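Local structure of 5'-tyrosyl-DNA phosphodiesterase (Caenorhabditis elegans, 4FVA) at residues I97-S102 with L123-E128; P135-Q140 with L166-E171; D146-I151 with V160-D165. The protein belongs to the endonuclease/exonuclease/phosphatase family of the DNase I-like clan, with a two-sheet alpha/beta fold, and carries a magnesium ion in this structure. All coordinates share one frame; numbering follows the deposited sequence.

Contact 1 (I97-S102 with L123-E128); sequences IHFQNS and LNTHLE. With EDO (1,2-ethanediol), chain E.
Two neighbouring loops meet here, at the ends of strands 90-98 and 118-126 in one of the two sheets of the DNase I-like fold. Strand 107-115 lies between the two strands. Segment 97-102 leaves its strand through a type I beta turn from Phe99 to Ser102. The turn is closed by Ser102 N donating to Phe99 O over 3.2 Å.

Phe99 carries the apolar half of the contact. Its CG lies beside the backbone N (chi1 -64°), and the ring reaches across to segment 123-128. The edge of the ring meets Thr125, with CE2 of Phe99 3.2 Å from OG1 of Thr125. That hydroxyl has its hydrogen-bond partner in Thr107 O, on the strand between. Leu127 comes to the ring obliquely through one methyl, CD2, which is 3.6 Å from Phe99 CE2. Helix 134-154 also packs on the ring, through Gln140 and Cys144.

The polar half is further along both loops. Glu128 bends at chi2 (78°), which turns its carboxylate toward the Ser102 hydroxyl. Gly103 N donates to Glu128 OE2, and Met104 N is hydrogen-bonded to Ser102 OG. The carboxylate is thus tied to the chain just past the turn as well as to the serine. A 1,2-ethanediol molecule, probably from the crystallisation liquor, sits by the turn near Gln100 and Asn101. Across the segments, Ser102 OG donates to the syn lone pair of Glu128 OE1 over 2.6 Å.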
loop_
_atom_site.group_PDB
_atom_site.type_symbol
_atom_site.label_atom_id
_atom_site.label_comp_id
_atom_site.label_asym_id
_atom_site.label_seq_id
_atom_site.Cartn_x
_atom_site.Cartn_y
_atom_site.Cartn_z
ATOM N N ILE A 97 11.321 -9.354 4.192
ATOM C CA ILE A 97 12.139 -10.085 3.239
ATOM C C ILE A 97 12.758 -9.108 2.268
ATOM O O ILE A 97 12.041 -8.392 1.551
ATOM C CB ILE A 97 11.309 -11.086 2.428
ATOM C CG1 ILE A 97 10.538 -12.027 3.362
ATOM C CG2 ILE A 97 12.216 -11.851 1.455
ATOM C CD1 ILE A 97 9.579 -12.935 2.624
ATOM N N HIS A 98 14.090 -9.078 2.238
ATOM C CA HIS A 98 14.815 -8.235 1.285
ATOM C C HIS A 98 14.903 -8.901 -0.086
ATOM O O HIS A 98 15.381 -10.030 -0.206
ATOM C CB HIS A 98 16.211 -7.901 1.832
ATOM C CG HIS A 98 16.193 -6.950 2.990
ATOM N ND1 HIS A 98 15.720 -7.298 4.240
ATOM C CD2 HIS A 98 16.621 -5.668 3.098
ATOM C CE1 HIS A 98 15.828 -6.264 5.056
ATOM N NE2 HIS A 98 16.378 -5.262 4.389
ATOM N N PHE A 99 14.398 -8.222 -1.118
ATOM C CA PHE A 99 14.500 -8.747 -2.470
ATOM C C PHE A 99 15.975 -8.838 -2.837
ATOM O O PHE A 99 16.699 -7.837 -2.821
ATOM C CB PHE A 99 13.755 -7.871 -3.475
ATOM C CG PHE A 99 12.267 -7.806 -3.253
ATOM C CD1 PHE A 99 11.548 -8.945 -2.925
ATOM C CD2 PHE A 99 11.579 -6.613 -3.436
ATOM C CE1 PHE A 99 10.168 -8.888 -2.747
ATOM C CE2 PHE A 99 10.197 -6.542 -3.255
ATOM C CZ PHE A 99 9.494 -7.681 -2.914
ATOM N N GLN A 100 16.413 -10.044 -3.166
ATOM C CA GLN A 100 17.813 -10.317 -3.475
ATOM C C GLN A 100 18.271 -9.556 -4.723
ATOM O O GLN A 100 19.407 -9.084 -4.789
ATOM C CB GLN A 100 17.994 -11.834 -3.615
ATOM C CG GLN A 100 17.821 -12.548 -2.252
ATOM C CD GLN A 100 17.974 -14.069 -2.302
ATOM O OE1 GLN A 100 17.941 -14.682 -3.371
ATOM N NE2 GLN A 100 18.090 -14.684 -1.131
ATOM N N ASN A 101 17.372 -9.411 -5.694
ATOM C CA ASN A 101 17.690 -8.760 -6.963
ATOM C C ASN A 101 17.499 -7.242 -6.953
ATOM O O ASN A 101 17.569 -6.601 -8.003
ATOM C CB ASN A 101 16.823 -9.346 -8.077
ATOM C CG ASN A 101 15.387 -8.838 -8.020
ATOM O OD1 ASN A 101 14.983 -8.189 -7.046
ATOM N ND2 ASN A 101 14.603 -9.151 -9.044
ATOM N N SER A 102 17.226 -6.658 -5.792
ATOM C CA SER A 102 16.963 -5.218 -5.753
ATOM C C SER A 102 18.211 -4.360 -5.530
ATOM O O SER A 102 19.048 -4.651 -4.671
ATOM C CB SER A 102 15.929 -4.861 -4.688
ATOM O OG SER A 102 15.669 -3.469 -4.747
ATOM N N LEU A 123 0.824 -8.051 3.472
ATOM C CA LEU A 123 2.063 -8.013 2.703
ATOM C C LEU A 123 2.172 -6.697 1.931
ATOM O O LEU A 123 1.387 -6.434 1.019
ATOM C CB LEU A 123 2.132 -9.200 1.741
ATOM C CG LEU A 123 2.112 -10.604 2.365
ATOM C CD1 LEU A 123 0.691 -11.066 2.687
ATOM C CD2 LEU A 123 2.816 -11.595 1.449
ATOM N N ASN A 124 3.148 -5.882 2.321
ATOM C CA ASN A 124 3.338 -4.540 1.789
ATOM C C ASN A 124 4.688 -4.450 1.093
ATOM O O ASN A 124 5.723 -4.851 1.663
ATOM C CB ASN A 124 3.255 -3.526 2.947
ATOM C CG ASN A 124 3.392 -2.080 2.493
ATOM O OD1 ASN A 124 3.147 -1.753 1.333
ATOM N ND2 ASN A 124 3.793 -1.198 3.422
ATOM N N THR A 125 4.694 -3.914 -0.125
ATOM C CA THR A 125 5.934 -3.810 -0.871
ATOM C C THR A 125 5.976 -2.561 -1.720
ATOM O O THR A 125 4.957 -1.935 -1.979
ATOM C CB THR A 125 6.196 -5.047 -1.769
ATOM O OG1 THR A 125 7.548 -5.015 -2.248
ATOM C CG2 THR A 125 5.231 -5.051 -2.965
ATOM N N HIS A 126 7.181 -2.201 -2.129
ATOM C CA HIS A 126 7.403 -1.122 -3.072
ATOM C C HIS A 126 8.308 -1.709 -4.149
ATOM O O HIS A 126 9.524 -1.736 -3.972
ATOM C CB HIS A 126 8.110 0.037 -2.364
ATOM C CG HIS A 126 8.357 1.231 -3.236
ATOM N ND1 HIS A 126 9.120 2.300 -2.825
ATOM C CD2 HIS A 126 7.958 1.511 -4.503
ATOM C CE1 HIS A 126 9.176 3.199 -3.799
ATOM N NE2 HIS A 126 8.478 2.747 -4.823
ATOM N N LEU A 127 7.733 -2.192 -5.254
ATOM C CA LEU A 127 8.538 -2.929 -6.237
ATOM C C LEU A 127 9.501 -2.033 -7.023
ATOM O O LEU A 127 9.286 -0.820 -7.128
ATOM C CB LEU A 127 7.642 -3.728 -7.191
ATOM C CG LEU A 127 6.742 -4.762 -6.499
ATOM C CD1 LEU A 127 6.034 -5.653 -7.535
ATOM C CD2 LEU A 127 7.546 -5.584 -5.490
ATOM N N GLU A 128 10.559 -2.633 -7.575
ATOM C CA GLU A 128 11.603 -1.872 -8.259
ATOM C C GLU A 128 11.031 -0.803 -9.191
ATOM O O GLU A 128 10.053 -1.029 -9.911
ATOM C CB GLU A 128 12.552 -2.810 -9.023
ATOM C CG GLU A 128 14.017 -2.345 -9.063
ATOM C CD GLU A 128 14.777 -2.626 -7.771
ATOM O OE1 GLU A 128 14.187 -3.183 -6.810
ATOM O OE2 GLU A 128 15.983 -2.304 -7.713
HETATM C C1 EDO E . 13.952 -11.662 -5.805
HETATM O O1 EDO E . 13.200 -12.457 -6.741
HETATM C C2 EDO E . 13.815 -12.281 -4.408
HETATM O O2 EDO E . 14.828 -11.786 -3.523
#

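Contact 2 (P135-Q140 with L166-E171); sequences PQRCAQ and LNLRDE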
loop_
_atom_site.group_PDB
_atom_site.type_symbol
_atom_site.label_atom_id
_atom_site.label_comp_id
_atom_site.label_asym_id
_atom_site.label_seq_id
_atom_site.Cartn_x
_atom_site.Cartn_y
_atom_site.Cartn_z
ATOM N N PRO A 135 12.790 -6.066 -15.549
ATOM C CA PRO A 135 13.229 -7.422 -15.201
ATOM C C PRO A 135 13.100 -7.678 -13.709
ATOM O O PRO A 135 12.448 -8.651 -13.314
ATOM C CB PRO A 135 14.711 -7.437 -15.621
ATOM C CG PRO A 135 14.801 -6.392 -16.721
ATOM C CD PRO A 135 13.823 -5.317 -16.298
ATOM N N GLN A 136 13.700 -6.815 -12.896
ATOM C CA GLN A 136 13.674 -7.000 -11.449
ATOM C C GLN A 136 12.255 -6.925 -10.919
ATOM O O GLN A 136 11.865 -7.714 -10.050
ATOM C CB GLN A 136 14.518 -5.948 -10.723
ATOM C CG GLN A 136 16.004 -5.942 -11.054
ATOM C CD GLN A 136 16.334 -5.003 -12.203
ATOM O OE1 GLN A 136 15.661 -4.986 -13.242
ATOM N NE2 GLN A 136 17.361 -4.185 -12.001
ATOM N N ARG A 137 11.487 -5.967 -11.432
ATOM C CA ARG A 137 10.125 -5.759 -10.940
ATOM C C ARG A 137 9.226 -6.965 -11.212
ATOM O O ARG A 137 8.479 -7.404 -10.337
ATOM C CB ARG A 137 9.523 -4.485 -11.538
ATOM C CG ARG A 137 8.036 -4.306 -11.268
ATOM C CD ARG A 137 7.605 -2.877 -11.590
ATOM N NE ARG A 137 7.828 -2.521 -12.990
ATOM C CZ ARG A 137 8.849 -1.783 -13.419
ATOM N NH1 ARG A 137 9.746 -1.328 -12.556
ATOM N NH2 ARG A 137 8.975 -1.498 -14.710
ATOM N N CYS A 138 9.306 -7.510 -12.420
ATOM C CA CYS A 138 8.470 -8.654 -12.773
ATOM C C CYS A 138 8.823 -9.882 -11.948
ATOM O O CYS A 138 7.947 -10.662 -11.571
ATOM C CB CYS A 138 8.570 -8.966 -14.273
ATOM S SG CYS A 138 7.770 -7.780 -15.336
ATOM N N ALA A 139 10.105 -10.055 -11.655
ATOM C CA ALA A 139 10.527 -11.167 -10.807
ATOM C C ALA A 139 10.010 -10.997 -9.383
ATOM O O ALA A 139 9.577 -11.956 -8.748
ATOM C CB ALA A 139 12.046 -11.292 -10.810
ATOM N N GLN A 140 10.080 -9.771 -8.874
ATOM C CA GLN A 140 9.600 -9.496 -7.522
ATOM C C GLN A 140 8.106 -9.790 -7.416
ATOM O O GLN A 140 7.664 -10.422 -6.457
ATOM C CB GLN A 140 9.925 -8.055 -7.125
ATOM C CG GLN A 140 11.424 -7.806 -6.946
ATOM C CD GLN A 140 11.776 -6.325 -6.899
ATOM O OE1 GLN A 140 10.899 -5.459 -6.990
ATOM N NE2 GLN A 140 13.073 -6.028 -6.774
ATOM N N LEU A 166 3.319 -1.049 -6.616
ATOM C CA LEU A 166 3.902 -2.146 -7.396
ATOM C C LEU A 166 4.580 -1.662 -8.695
ATOM O O LEU A 166 5.224 -2.454 -9.396
ATOM C CB LEU A 166 2.854 -3.227 -7.691
ATOM C CG LEU A 166 2.024 -3.700 -6.491
ATOM C CD1 LEU A 166 1.135 -4.887 -6.862
ATOM C CD2 LEU A 166 2.957 -4.070 -5.330
ATOM N N ASN A 167 4.430 -0.378 -9.021
ATOM C CA ASN A 167 5.112 0.189 -10.189
ATOM C C ASN A 167 4.840 -0.561 -11.484
ATOM O O ASN A 167 5.691 -0.591 -12.384
ATOM C CB ASN A 167 6.620 0.278 -9.947
ATOM C CG ASN A 167 7.021 1.585 -9.289
ATOM O OD1 ASN A 167 6.574 2.655 -9.704
ATOM N ND2 ASN A 167 7.839 1.501 -8.243
ATOM N N LEU A 168 3.651 -1.151 -11.577
ATOM C CA LEU A 168 3.311 -2.047 -12.680
ATOM C C LEU A 168 2.754 -1.334 -13.901
ATOM O O LEU A 168 2.023 -0.342 -13.781
ATOM C CB LEU A 168 2.288 -3.107 -12.229
ATOM C CG LEU A 168 2.733 -4.263 -11.318
ATOM C CD1 LEU A 168 1.533 -5.115 -10.840
ATOM C CD2 LEU A 168 3.792 -5.139 -11.990
ATOM N N ARG A 169 3.130 -1.831 -15.075
ATOM C CA ARG A 169 2.326 -1.635 -16.275
ATOM C C ARG A 169 1.531 -2.943 -16.394
ATOM O O ARG A 169 2.051 -4.005 -16.046
ATOM C CB ARG A 169 3.231 -1.412 -17.485
ATOM C CG ARG A 169 4.700 -1.121 -17.130
ATOM C CD ARG A 169 4.952 0.338 -16.748
ATOM N NE ARG A 169 5.751 0.470 -15.526
ATOM C CZ ARG A 169 6.598 1.471 -15.278
ATOM N NH1 ARG A 169 6.776 2.433 -16.176
ATOM N NH2 ARG A 169 7.279 1.509 -14.131
ATOM N N ASP A 170 0.279 -2.891 -16.847
ATOM C CA ASP A 170 -0.571 -4.097 -16.827
ATOM C C ASP A 170 0.017 -5.346 -17.506
ATOM O O ASP A 170 -0.226 -6.472 -17.060
ATOM C CB ASP A 170 -1.970 -3.808 -17.375
ATOM C CG ASP A 170 -2.952 -3.429 -16.277
ATOM O OD1 ASP A 170 -3.417 -4.348 -15.563
ATOM O OD2 ASP A 170 -3.257 -2.227 -16.120
ATOM N N GLU A 171 0.763 -5.153 -18.588
ATOM C CA GLU A 171 1.354 -6.275 -19.308
ATOM C C GLU A 171 2.407 -6.988 -18.463
ATOM O O GLU A 171 2.887 -8.059 -18.835
ATOM C CB GLU A 171 1.981 -5.791 -20.612
ATOM C CG GLU A 171 3.138 -4.825 -20.415
ATOM C CD GLU A 171 2.680 -3.460 -19.924
ATOM O OE1 GLU A 171 1.490 -3.319 -19.565
ATOM O OE2 GLU A 171 3.510 -2.526 -19.913
#
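The carbonyl oxygen of Asn167 is approached by two arginines, one from each segment. Arg169, two residues on in the same loop, bonds to it. Its NH2 donates to Asn167 O over 3.2 Å, and its NE adds a weak bond. The NH2 donor stands 35° above the carbonyl plane rather than on a lone pair. The oxygen lies close to the guanidinium plane of Arg169.

Arg137 comes from helix 134-154. Its NE is 2.9 Å from Asn167 O, but the angle is too poor for a hydrogen bond, and the oxygen lies over a face of the guanidinium. The CG of Arg137 is anti to the backbone N (chi1 170°), which sends the chain out toward the loop. A bend at chi3 then sets a face of the guanidinium against Asn167 O. The CD carbon of Arg137 packs against two carbonyls, 3.1 Å from Asn167 O and 3.3 Å from Leu166 O.

The two guanidinium planes are tilted 27° apart. Arg169 NH2 lies over a face of Arg137, toward its rim, 3.5 Å from Arg137 NH2. This joins the start of the helix to the loop that follows strand 159-163 in the DNase I-like fold. The Asn167 side chain leads away to Leu127 O and to a bound malonate, probably from the crystallisation liquor.

Arg137 has anionic and carbonyl partners. Its NE forms a salt bridge with Glu172, and its NH1 bonds to Glu128 O and Thr130 O. The Glu172 carboxylate and the nearby Asn167 carbonyl probably offset the like charges, allowing buried Arg137 and the more exposed Arg169 to lie so close.

Contact 3 (D146-I151 with V160-D165); sequences DKVREI and VFFGGD
The helix and the second strand of a beta-alpha-beta unit pack together here. Helix 134-154 runs back over the sheet, and segment 160-165 includes most of strand 159-163. The axes of helix 146-151 and strand 160-163 are 9.9 Å apart at their closest, and their directions are 177° apart, almost exactly antiparallel. The contact is wholly apolar, and all four side chains in it are buried.

Val148 and Ile151, three residues apart on the helix, face the strand. Val160 and Phe162, alternate residues of the strand, face the helix. Val148 points its two methyls at different partners. CG2, beside the backbone N, touches CB of Phe162 at 3.8 Å. CG1, anti to the backbone N (chi1 167°), lies 4.3 Å from CG1 of Val160. Val148 meets Phe162 at about a right angle, near the root of the ring: the next atom, Phe162 CG, is 4.1 Å from Val148 CG2. One turn of helix later, the CG2 methyl of Ile151 meets CG2 of Val160 at 3.8 Å.

Strand 118-126, the helix and strand 159-163 form the unit in chain order. The two strands are parallel, as such a crossover requires, and are neighbours in the sheet. Ile151 also touches Phe121, and Val160 touches Leu123, both on the first strand. The Phe162 side chain also touches Cys144 and Met145 of the same helix and Leu108 of strand 107-115. Phe161 points away from the helix, and its ring meets that of Phe254 on strand 249-255, which belongs to the other sheet.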
loop_
_atom_site.group_PDB
_atom_site.type_symbol
_atom_site.label_atom_id
_atom_site.label_comp_id
_atom_site.label_asym_id
_atom_site.label_seq_id
_atom_site.Cartn_x
_atom_site.Cartn_y
_atom_site.Cartn_z
ATOM N N ASP A 146 3.944 -15.954 -5.375
ATOM C CA ASP A 146 4.267 -17.279 -4.875
ATOM C C ASP A 146 4.129 -17.328 -3.365
ATOM O O ASP A 146 3.636 -18.307 -2.800
ATOM C CB ASP A 146 5.678 -17.690 -5.297
ATOM C CG ASP A 146 5.781 -17.991 -6.789
ATOM O OD1 ASP A 146 4.743 -18.253 -7.425
ATOM O OD2 ASP A 146 6.910 -17.985 -7.321
ATOM N N LYS A 147 4.574 -16.261 -2.711
ATOM C CA LYS A 147 4.484 -16.167 -1.270
ATOM C C LYS A 147 3.029 -16.132 -0.817
ATOM O O LYS A 147 2.653 -16.807 0.148
ATOM C CB LYS A 147 5.246 -14.933 -0.782
ATOM C CG LYS A 147 5.283 -14.762 0.732
ATOM C CD LYS A 147 5.895 -15.977 1.413
ATOM C CE LYS A 147 6.172 -15.712 2.888
ATOM N NZ LYS A 147 4.957 -15.275 3.642
ATOM N N VAL A 148 2.216 -15.343 -1.514
ATOM C CA VAL A 148 0.772 -15.299 -1.269
ATOM C C VAL A 148 0.125 -16.664 -1.480
ATOM O O VAL A 148 -0.666 -17.113 -0.657
ATOM C CB VAL A 148 0.079 -14.231 -2.163
ATOM C CG1 VAL A 148 -1.448 -14.387 -2.156
ATOM C CG2 VAL A 148 0.468 -12.824 -1.708
ATOM N N ARG A 149 0.479 -17.330 -2.580
ATOM C CA ARG A 149 -0.067 -18.654 -2.874
ATOM C C ARG A 149 0.230 -19.597 -1.703
ATOM O O ARG A 149 -0.652 -20.308 -1.231
ATOM C CB ARG A 149 0.537 -19.202 -4.177
ATOM C CG ARG A 149 -0.249 -20.322 -4.855
ATOM C CD ARG A 149 0.354 -20.661 -6.226
ATOM N NE ARG A 149 0.492 -19.481 -7.079
ATOM C CZ ARG A 149 1.664 -18.917 -7.377
ATOM N NH1 ARG A 149 1.721 -17.834 -8.148
ATOM N NH2 ARG A 149 2.789 -19.443 -6.904
ATOM N N GLU A 150 1.482 -19.608 -1.242
ATOM C CA GLU A 150 1.878 -20.427 -0.089
ATOM C C GLU A 150 1.114 -20.075 1.201
ATOM O O GLU A 150 0.614 -20.960 1.893
ATOM C CB GLU A 150 3.383 -20.307 0.148
ATOM C CG GLU A 150 3.893 -21.140 1.303
ATOM C CD GLU A 150 5.399 -21.066 1.446
ATOM O OE1 GLU A 150 5.959 -19.956 1.304
ATOM O OE2 GLU A 150 6.024 -22.122 1.692
ATOM N N ILE A 151 1.020 -18.786 1.525
ATOM C CA ILE A 151 0.321 -18.367 2.742
ATOM C C ILE A 151 -1.117 -18.865 2.712
ATOM O O ILE A 151 -1.634 -19.365 3.711
ATOM C CB ILE A 151 0.373 -16.827 2.918
ATOM C CG1 ILE A 151 1.773 -16.414 3.387
ATOM C CG2 ILE A 151 -0.675 -16.325 3.945
ATOM C CD1 ILE A 151 2.002 -14.907 3.422
ATOM N N VAL A 160 -5.942 -12.560 3.372
ATOM C CA VAL A 160 -4.610 -12.168 2.933
ATOM C C VAL A 160 -4.711 -10.895 2.079
ATOM O O VAL A 160 -5.447 -10.860 1.078
ATOM C CB VAL A 160 -3.925 -13.302 2.124
ATOM C CG1 VAL A 160 -2.537 -12.882 1.694
ATOM C CG2 VAL A 160 -3.853 -14.590 2.946
ATOM N N PHE A 161 -3.979 -9.854 2.474
ATOM C CA PHE A 161 -3.907 -8.619 1.682
ATOM C C PHE A 161 -2.487 -8.395 1.177
ATOM O O PHE A 161 -1.536 -8.282 1.967
ATOM C CB PHE A 161 -4.367 -7.396 2.499
ATOM C CG PHE A 161 -5.812 -7.470 2.927
ATOM C CD1 PHE A 161 -6.825 -7.380 1.990
ATOM C CD2 PHE A 161 -6.149 -7.655 4.269
ATOM C CE1 PHE A 161 -8.161 -7.466 2.370
ATOM C CE2 PHE A 161 -7.487 -7.739 4.667
ATOM C CZ PHE A 161 -8.497 -7.642 3.708
ATOM N N PHE A 162 -2.343 -8.315 -0.137
ATOM C CA PHE A 162 -1.042 -8.008 -0.727
ATOM C C PHE A 162 -1.100 -6.799 -1.650
ATOM O O PHE A 162 -1.977 -6.722 -2.515
ATOM C CB PHE A 162 -0.501 -9.192 -1.513
ATOM C CG PHE A 162 0.605 -8.813 -2.442
ATOM C CD1 PHE A 162 1.862 -8.477 -1.948
ATOM C CD2 PHE A 162 0.374 -8.731 -3.800
ATOM C CE1 PHE A 162 2.886 -8.094 -2.814
ATOM C CE2 PHE A 162 1.391 -8.355 -4.674
ATOM C CZ PHE A 162 2.648 -8.032 -4.175
ATOM N N GLY A 163 -0.165 -5.860 -1.474
ATOM C CA GLY A 163 -0.088 -4.719 -2.368
ATOM C C GLY A 163 0.932 -3.668 -1.958
ATOM O O GLY A 163 1.922 -3.958 -1.268
ATOM N N GLY A 164 0.674 -2.439 -2.389
ATOM C CA GLY A 164 1.564 -1.324 -2.165
ATOM C C GLY A 164 1.774 -0.603 -3.473
ATOM O O GLY A 164 0.907 -0.608 -4.362
ATOM N N ASP A 165 2.943 0.006 -3.608
ATOM C CA ASP A 165 3.325 0.624 -4.862
ATOM C C ASP A 165 4.034 -0.429 -5.681
ATOM O O ASP A 165 5.199 -0.720 -5.430
ATOM C CB ASP A 165 4.247 1.817 -4.628
ATOM C CG ASP A 165 4.635 2.517 -5.927
ATOM O OD1 ASP A 165 4.288 2.001 -7.015
ATOM O OD2 ASP A 165 5.300 3.573 -5.860
#

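In the fold
Each contact has at least one segment on the beta-alpha-beta unit of strand 118-126, helix 134-154 and strand 159-163. Contact 1 closes before the other two open, and contact 3 is nested within the loop closed by contact 2. Their centres are 11 to 14 Å apart. Contacts 1 and 3 share a sheet, where Leu123 N lies 2.8 Å from Phe161 O. Contacts 2 and 3 use the first and second halves of the same helix. Contacts 1 and 2 touch directly, with Thr125 CG2 3.4 Å from Leu166 CD2. The helix is thus packed on the sheet at contact 3 and joined at contact 2 to the loop after strand 159-163.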